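Local coordinates for DUF5012 domain-containing protein (Bacteroides thetaiotaomicron, PDB 5FQ8) that is of unknown function but is a lipoprotein, with an Ig-like domain followed by a beta-rich C-terminal domain, that probably works at the bacterial cell surface, at residues G[84-89]-G[120-125]; G[130-135]-G[152-157]. All coordinates share one frame; numbering follows the deposited sequence.

Interaction 1 (G[84-89]-G[120-125])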
loop_
_atom_site.group_PDB
_atom_site.type_symbol
_atom_site.label_atom_id
_atom_site.label_comp_id
_atom_site.label_asym_id
_atom_site.label_seq_id
_atom_site.Cartn_x
_atom_site.Cartn_y
_atom_site.Cartn_z
ATOM N N THR G 84 -45.896 44.889 -1.071
ATOM C CA THR G 84 -47.178 45.178 -1.698
ATOM C C THR G 84 -48.200 45.581 -0.647
ATOM O O THR G 84 -48.427 44.841 0.312
ATOM C CB THR G 84 -47.686 43.960 -2.459
ATOM O OG1 THR G 84 -46.653 43.467 -3.314
ATOM C CG2 THR G 84 -48.882 44.342 -3.288
ATOM N N VAL G 85 -48.831 46.735 -0.839
ATOM C CA VAL G 85 -49.788 47.274 0.115
ATOM C C VAL G 85 -51.152 47.333 -0.548
ATOM O O VAL G 85 -51.280 47.882 -1.646
ATOM C CB VAL G 85 -49.365 48.665 0.613
ATOM C CG1 VAL G 85 -50.442 49.260 1.475
ATOM C CG2 VAL G 85 -48.085 48.564 1.388
ATOM N N TYR G 86 -52.163 46.776 0.119
ATOM C CA TYR G 86 -53.528 46.719 -0.382
ATOM C C TYR G 86 -54.450 47.586 0.466
ATOM O O TYR G 86 -54.293 47.684 1.685
ATOM C CB TYR G 86 -54.056 45.284 -0.385
ATOM C CG TYR G 86 -53.211 44.279 -1.130
ATOM C CD1 TYR G 86 -52.157 43.631 -0.502
ATOM C CD2 TYR G 86 -53.489 43.950 -2.448
ATOM C CE1 TYR G 86 -51.391 42.696 -1.171
ATOM C CE2 TYR G 86 -52.729 43.017 -3.124
ATOM C CZ TYR G 86 -51.681 42.395 -2.480
ATOM O OH TYR G 86 -50.920 41.466 -3.143
ATOM N N VAL G 87 -55.439 48.197 -0.184
ATOM C CA VAL G 87 -56.336 49.154 0.457
ATOM C C VAL G 87 -57.776 48.678 0.308
ATOM O O VAL G 87 -58.207 48.330 -0.796
ATOM C CB VAL G 87 -56.165 50.561 -0.141
ATOM C CG1 VAL G 87 -56.915 51.573 0.688
ATOM C CG2 VAL G 87 -54.714 50.922 -0.200
ATOM N N ALA G 88 -58.527 48.697 1.412
ATOM C CA ALA G 88 -59.908 48.232 1.416
ATOM C C ALA G 88 -60.856 49.337 0.958
ATOM O O ALA G 88 -60.437 50.403 0.510
ATOM C CB ALA G 88 -60.280 47.715 2.798
ATOM N N ASP G 89 -62.158 49.089 1.068
ATOM C CA ASP G 89 -63.171 50.006 0.572
ATOM C C ASP G 89 -63.895 50.772 1.665
ATOM O O ASP G 89 -64.666 51.685 1.338
ATOM C CB ASP G 89 -64.207 49.234 -0.259
ATOM C CG ASP G 89 -65.196 50.144 -0.968
ATOM O OD1 ASP G 89 -64.879 50.609 -2.076
ATOM O OD2 ASP G 89 -66.284 50.391 -0.410
ATOM N N GLU G 120 -50.713 31.357 2.784
ATOM C CA GLU G 120 -51.414 32.620 2.965
ATOM C C GLU G 120 -51.858 33.178 1.621
ATOM O O GLU G 120 -51.170 33.012 0.612
ATOM C CB GLU G 120 -50.533 33.640 3.695
ATOM C CG GLU G 120 -50.381 33.381 5.197
ATOM C CD GLU G 120 -49.693 34.510 5.945
ATOM O OE1 GLU G 120 -49.179 35.443 5.294
ATOM O OE2 GLU G 120 -49.667 34.459 7.192
ATOM N N ILE G 121 -53.025 33.818 1.609
ATOM C CA ILE G 121 -53.519 34.535 0.444
ATOM C C ILE G 121 -54.082 35.874 0.899
ATOM O O ILE G 121 -54.142 36.170 2.089
ATOM C CB ILE G 121 -54.580 33.742 -0.337
ATOM C CG1 ILE G 121 -55.792 33.477 0.547
ATOM C CG2 ILE G 121 -54.003 32.453 -0.875
ATOM C CD1 ILE G 121 -56.973 32.978 -0.215
ATOM N N VAL G 122 -54.508 36.679 -0.069
ATOM C CA VAL G 122 -54.888 38.067 0.168
ATOM C C VAL G 122 -56.278 38.313 -0.399
ATOM O O VAL G 122 -56.549 37.967 -1.554
ATOM C CB VAL G 122 -53.878 39.042 -0.465
ATOM C CG1 VAL G 122 -54.238 40.470 -0.123
ATOM C CG2 VAL G 122 -52.472 38.721 -0.013
ATOM N N ILE G 123 -57.151 38.929 0.403
ATOM C CA ILE G 123 -58.530 39.223 0.014
ATOM C C ILE G 123 -58.916 40.593 0.566
ATOM O O ILE G 123 -58.949 40.785 1.786
ATOM C CB ILE G 123 -59.525 38.158 0.520
ATOM C CG1 ILE G 123 -59.043 36.742 0.204
ATOM C CG2 ILE G 123 -60.875 38.363 -0.113
ATOM C CD1 ILE G 123 -59.975 35.672 0.658
ATOM N N PHE G 124 -59.230 41.535 -0.316
ATOM C CA PHE G 124 -59.696 42.850 0.102
ATOM C C PHE G 124 -60.783 43.309 -0.855
ATOM O O PHE G 124 -60.870 42.842 -1.991
ATOM C CB PHE G 124 -58.554 43.884 0.146
ATOM C CG PHE G 124 -58.132 44.394 -1.214
ATOM C CD1 PHE G 124 -57.153 43.739 -1.940
ATOM C CD2 PHE G 124 -58.708 45.534 -1.757
ATOM C CE1 PHE G 124 -56.768 44.199 -3.179
ATOM C CE2 PHE G 124 -58.325 45.999 -2.999
ATOM C CZ PHE G 124 -57.353 45.329 -3.712
ATOM N N GLN G 125 -61.604 44.248 -0.398
ATOM C CA GLN G 125 -62.718 44.737 -1.204
ATOM C C GLN G 125 -62.374 46.082 -1.829
ATOM O O GLN G 125 -61.946 47.006 -1.135
ATOM C CB GLN G 125 -64.004 44.843 -0.379
ATOM C CG GLN G 125 -63.907 45.662 0.890
ATOM C CD GLN G 125 -65.242 46.257 1.314
ATOM O OE1 GLN G 125 -66.291 45.943 0.751
ATOM N NE2 GLN G 125 -65.202 47.136 2.306
#
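Tyr-86 meets two side chains of strand 120-125, Val-122 and Phe-124, and most of the contact is apolar. One element is a CH-pi contact: Val-122 CG1 sits over the middle of one face of the Tyr-86 ring, 3.8 Å from its centroid and 12° off the ring normal. The two side chains meet from opposite directions, with the CG1 branch anti to the backbone N doing the touching.

Phe-124 comes in beside that pair. Its ring and the Tyr-86 ring are tilted 45° to each other with centroids 5.5 Å apart, an oblique aromatic pair in which Tyr-86 CD2 and Phe-124 CE1 come closest. Tyr-86 CB adds an off-centre CH-pi contact, 4.2 Å from the Phe-124 centroid. With chi1 at 77°, Phe-124 CG stands between its own backbone N and carbonyl carbon, and the ring rises toward strand 78-87. Ile-64 of strand 63-72 also touches both rings. With an alanine here in place of Phe-124, Tyr-86 CB and CD2 would probably lose their aromatic neighbour, a gap would open between the two strands, and the Tyr-86 ring would be held on this side by less.

The polar side is thin. No hydrogen bond joins the two segments: Asp-89 N is close to Gln-125 O, but the angle is poor, and Ala-88 CA makes a CA-H...O contact with the same oxygen at 3.5 Å. The Gln-125 amide packs along Asp-89 CB, with NE2 3.5 Å away. Both polar ends turn to Thr-91, Gln-125 NE2 bonding its carbonyl O and Asp-89 OD2 its hydroxyl.

The Ig-like domain therefore meets the C-terminal domain mainly through buried aromatic and aliphatic surface, and the polar groups at the crossing between them are tied to the linking chain itself.

Interaction 2 (G[130-135]-G[152-157])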
loop_
_atom_site.group_PDB
_atom_site.type_symbol
_atom_site.label_atom_id
_atom_site.label_comp_id
_atom_site.label_asym_id
_atom_site.label_seq_id
_atom_site.Cartn_x
_atom_site.Cartn_y
_atom_site.Cartn_z
ATOM N N ILE G 130 -67.630 43.967 -4.355
ATOM C CA ILE G 130 -66.624 43.236 -5.117
ATOM C C ILE G 130 -65.331 43.158 -4.316
ATOM O O ILE G 130 -64.885 44.152 -3.734
ATOM C CB ILE G 130 -66.393 43.899 -6.490
ATOM C CG1 ILE G 130 -67.687 43.904 -7.307
ATOM C CG2 ILE G 130 -65.299 43.182 -7.251
ATOM C CD1 ILE G 130 -68.528 45.148 -7.147
ATOM N N PHE G 131 -64.727 41.976 -4.283
ATOM C CA PHE G 131 -63.496 41.737 -3.544
ATOM C C PHE G 131 -62.408 41.232 -4.481
ATOM O O PHE G 131 -62.681 40.469 -5.408
ATOM C CB PHE G 131 -63.701 40.712 -2.438
ATOM C CG PHE G 131 -64.593 41.177 -1.329
ATOM C CD1 PHE G 131 -65.938 41.405 -1.541
ATOM C CD2 PHE G 131 -64.077 41.375 -0.061
ATOM C CE1 PHE G 131 -66.751 41.834 -0.512
ATOM C CE2 PHE G 131 -64.883 41.799 0.971
ATOM C CZ PHE G 131 -66.222 42.028 0.747
ATOM N N TYR G 132 -61.169 41.646 -4.226
ATOM C CA TYR G 132 -60.022 41.165 -4.985
ATOM C C TYR G 132 -59.383 39.992 -4.261
ATOM O O TYR G 132 -59.162 40.052 -3.049
ATOM C CB TYR G 132 -58.988 42.271 -5.181
ATOM C CG TYR G 132 -57.680 41.791 -5.776
ATOM C CD1 TYR G 132 -57.505 41.741 -7.151
ATOM C CD2 TYR G 132 -56.616 41.397 -4.964
ATOM C CE1 TYR G 132 -56.316 41.313 -7.702
ATOM C CE2 TYR G 132 -55.424 40.965 -5.506
ATOM C CZ TYR G 132 -55.281 40.927 -6.875
ATOM O OH TYR G 132 -54.097 40.502 -7.426
ATOM N N ILE G 133 -59.069 38.938 -5.008
ATOM C CA ILE G 133 -58.493 37.716 -4.461
ATOM C C ILE G 133 -57.192 37.438 -5.193
ATOM O O ILE G 133 -57.156 37.445 -6.428
ATOM C CB ILE G 133 -59.464 36.525 -4.582
ATOM C CG1 ILE G 133 -58.760 35.213 -4.248
ATOM C CG2 ILE G 133 -60.071 36.463 -5.966
ATOM C CD1 ILE G 133 -58.677 34.925 -2.779
ATOM N N SER G 134 -56.130 37.193 -4.436
ATOM C CA SER G 134 -54.821 37.024 -5.044
ATOM C C SER G 134 -54.589 35.619 -5.575
ATOM O O SER G 134 -53.717 35.438 -6.427
ATOM C CB SER G 134 -53.732 37.361 -4.039
ATOM O OG SER G 134 -53.825 36.501 -2.924
ATOM N N ASP G 135 -55.335 34.624 -5.090
ATOM C CA ASP G 135 -55.141 33.256 -5.559
ATOM C C ASP G 135 -56.385 32.448 -5.192
ATOM O O ASP G 135 -56.567 32.079 -4.027
ATOM C CB ASP G 135 -53.880 32.644 -4.957
ATOM C CG ASP G 135 -53.408 31.424 -5.714
ATOM O OD1 ASP G 135 -54.141 30.955 -6.605
ATOM O OD2 ASP G 135 -52.301 30.934 -5.411
ATOM N N ALA G 152 -50.520 32.021 -9.813
ATOM C CA ALA G 152 -51.610 32.220 -8.874
ATOM C C ALA G 152 -52.819 32.717 -9.651
ATOM O O ALA G 152 -52.672 33.456 -10.628
ATOM C CB ALA G 152 -51.232 33.223 -7.791
ATOM N N MET G 153 -54.012 32.314 -9.222
ATOM C CA MET G 153 -55.225 32.590 -9.990
ATOM C C MET G 153 -55.907 33.829 -9.430
ATOM O O MET G 153 -56.752 33.751 -8.544
ATOM C CB MET G 153 -56.153 31.389 -9.966
ATOM C CG MET G 153 -57.358 31.547 -10.861
ATOM S SD MET G 153 -58.314 30.039 -10.951
ATOM C CE MET G 153 -59.908 30.698 -10.521
ATOM N N VAL G 154 -55.553 34.989 -9.974
ATOM C CA VAL G 154 -56.122 36.251 -9.518
ATOM C C VAL G 154 -57.549 36.367 -10.029
ATOM O O VAL G 154 -57.985 35.558 -10.853
ATOM C CB VAL G 154 -55.267 37.443 -9.981
ATOM C CG1 VAL G 154 -53.841 37.270 -9.514
ATOM C CG2 VAL G 154 -55.311 37.569 -11.486
ATOM N N GLY G 155 -58.285 37.355 -9.542
ATOM C CA GLY G 155 -59.628 37.593 -10.027
ATOM C C GLY G 155 -60.417 38.432 -9.044
ATOM O O GLY G 155 -59.888 38.910 -8.045
ATOM N N LYS G 156 -61.700 38.607 -9.362
ATOM C CA LYS G 156 -62.626 39.344 -8.514
ATOM C C LYS G 156 -63.857 38.492 -8.233
ATOM O O LYS G 156 -64.185 37.571 -8.985
ATOM C CB LYS G 156 -63.052 40.673 -9.156
ATOM C CG LYS G 156 -61.923 41.436 -9.822
ATOM C CD LYS G 156 -62.279 42.897 -10.065
ATOM C CE LYS G 156 -61.309 43.538 -11.048
ATOM N NZ LYS G 156 -60.940 44.942 -10.703
ATOM N N PHE G 157 -64.539 38.806 -7.130
ATOM C CA PHE G 157 -65.805 38.161 -6.805
ATOM C C PHE G 157 -66.680 39.127 -6.013
ATOM O O PHE G 157 -66.173 40.005 -5.312
ATOM C CB PHE G 157 -65.591 36.841 -6.046
ATOM C CG PHE G 157 -64.810 36.966 -4.763
ATOM C CD1 PHE G 157 -65.395 37.476 -3.621
ATOM C CD2 PHE G 157 -63.499 36.536 -4.693
ATOM C CE1 PHE G 157 -64.704 37.560 -2.438
ATOM C CE2 PHE G 157 -62.790 36.630 -3.511
ATOM C CZ PHE G 157 -63.393 37.147 -2.383
#
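Asp-135 OD1 takes two backbone N-H groups, from Met-153 across the contact at 3.0 Å and from Leu-137 just down its own chain. The Met-153 bond is nearly straight, but the donor reaches OD1 from 63° out of the carboxylate plane. Asp-135 OD2 adds a weak bond to Gly-139 N, so the carboxylate pins the turn after strand 130-133 to the lead-in of strand 154-159; Ala-152 CB packs beside it.

From there the strands run antiparallel. Phe-131 and Phe-157 form a hydrogen-bonded pair, with Phe-131 N to Phe-157 O at 2.7 Å and the return bond from Phe-157 N to Phe-131 O at 3.0 Å. Ile-133 N bonds Gly-155 O at 3.1 Å, while the answering bond from Gly-155 N is weak.

Phe-157 does most of the side-chain work. Its CG sits between the backbone N and the carbonyl carbon, chi1 57°, which swings the ring back across strand 130-133. There one face lies under Phe-131 O, and Ile-133 CB comes to the ring edge, 3.5 Å from Phe-157 CE2. The Phe-131 ring is only 6° from parallel but slid well aside, so Phe-157 CE1 meets mainly Phe-131 CB. On the other face of the sheet, Tyr-132 OH reaches Val-154 CG1, 3.9 Å away.

The pair lies inside the large antiparallel sheet of the C-terminal domain, between strands 120-125 and 165-171. Ile-123 packs on both Ile-133 and Phe-157, and Trp-196 of strand 193-200 touches Ile-133 as well.

The two contacts come one after the other in the sequence, and their centres lie about 10 Å apart. They are joined through strands 120-125 and 130-133, which are consecutive in sequence and neighbours in the same antiparallel sheet. Phe-124 O and Tyr-132 N are probably hydrogen-bonded at 2.6 Å, and Val-122 N probably bonds Ser-134 OG at 2.9 Å. The two faces of strand 120-125 do different jobs: Val-122 and Phe-124 meet the Ig-like domain, whereas Ile-123 packs against Ile-133. Interaction 2 thus ties together two strands of the C-terminal domain, one of them the sheet neighbour of the strand that meets the Ig-like domain in interaction 1.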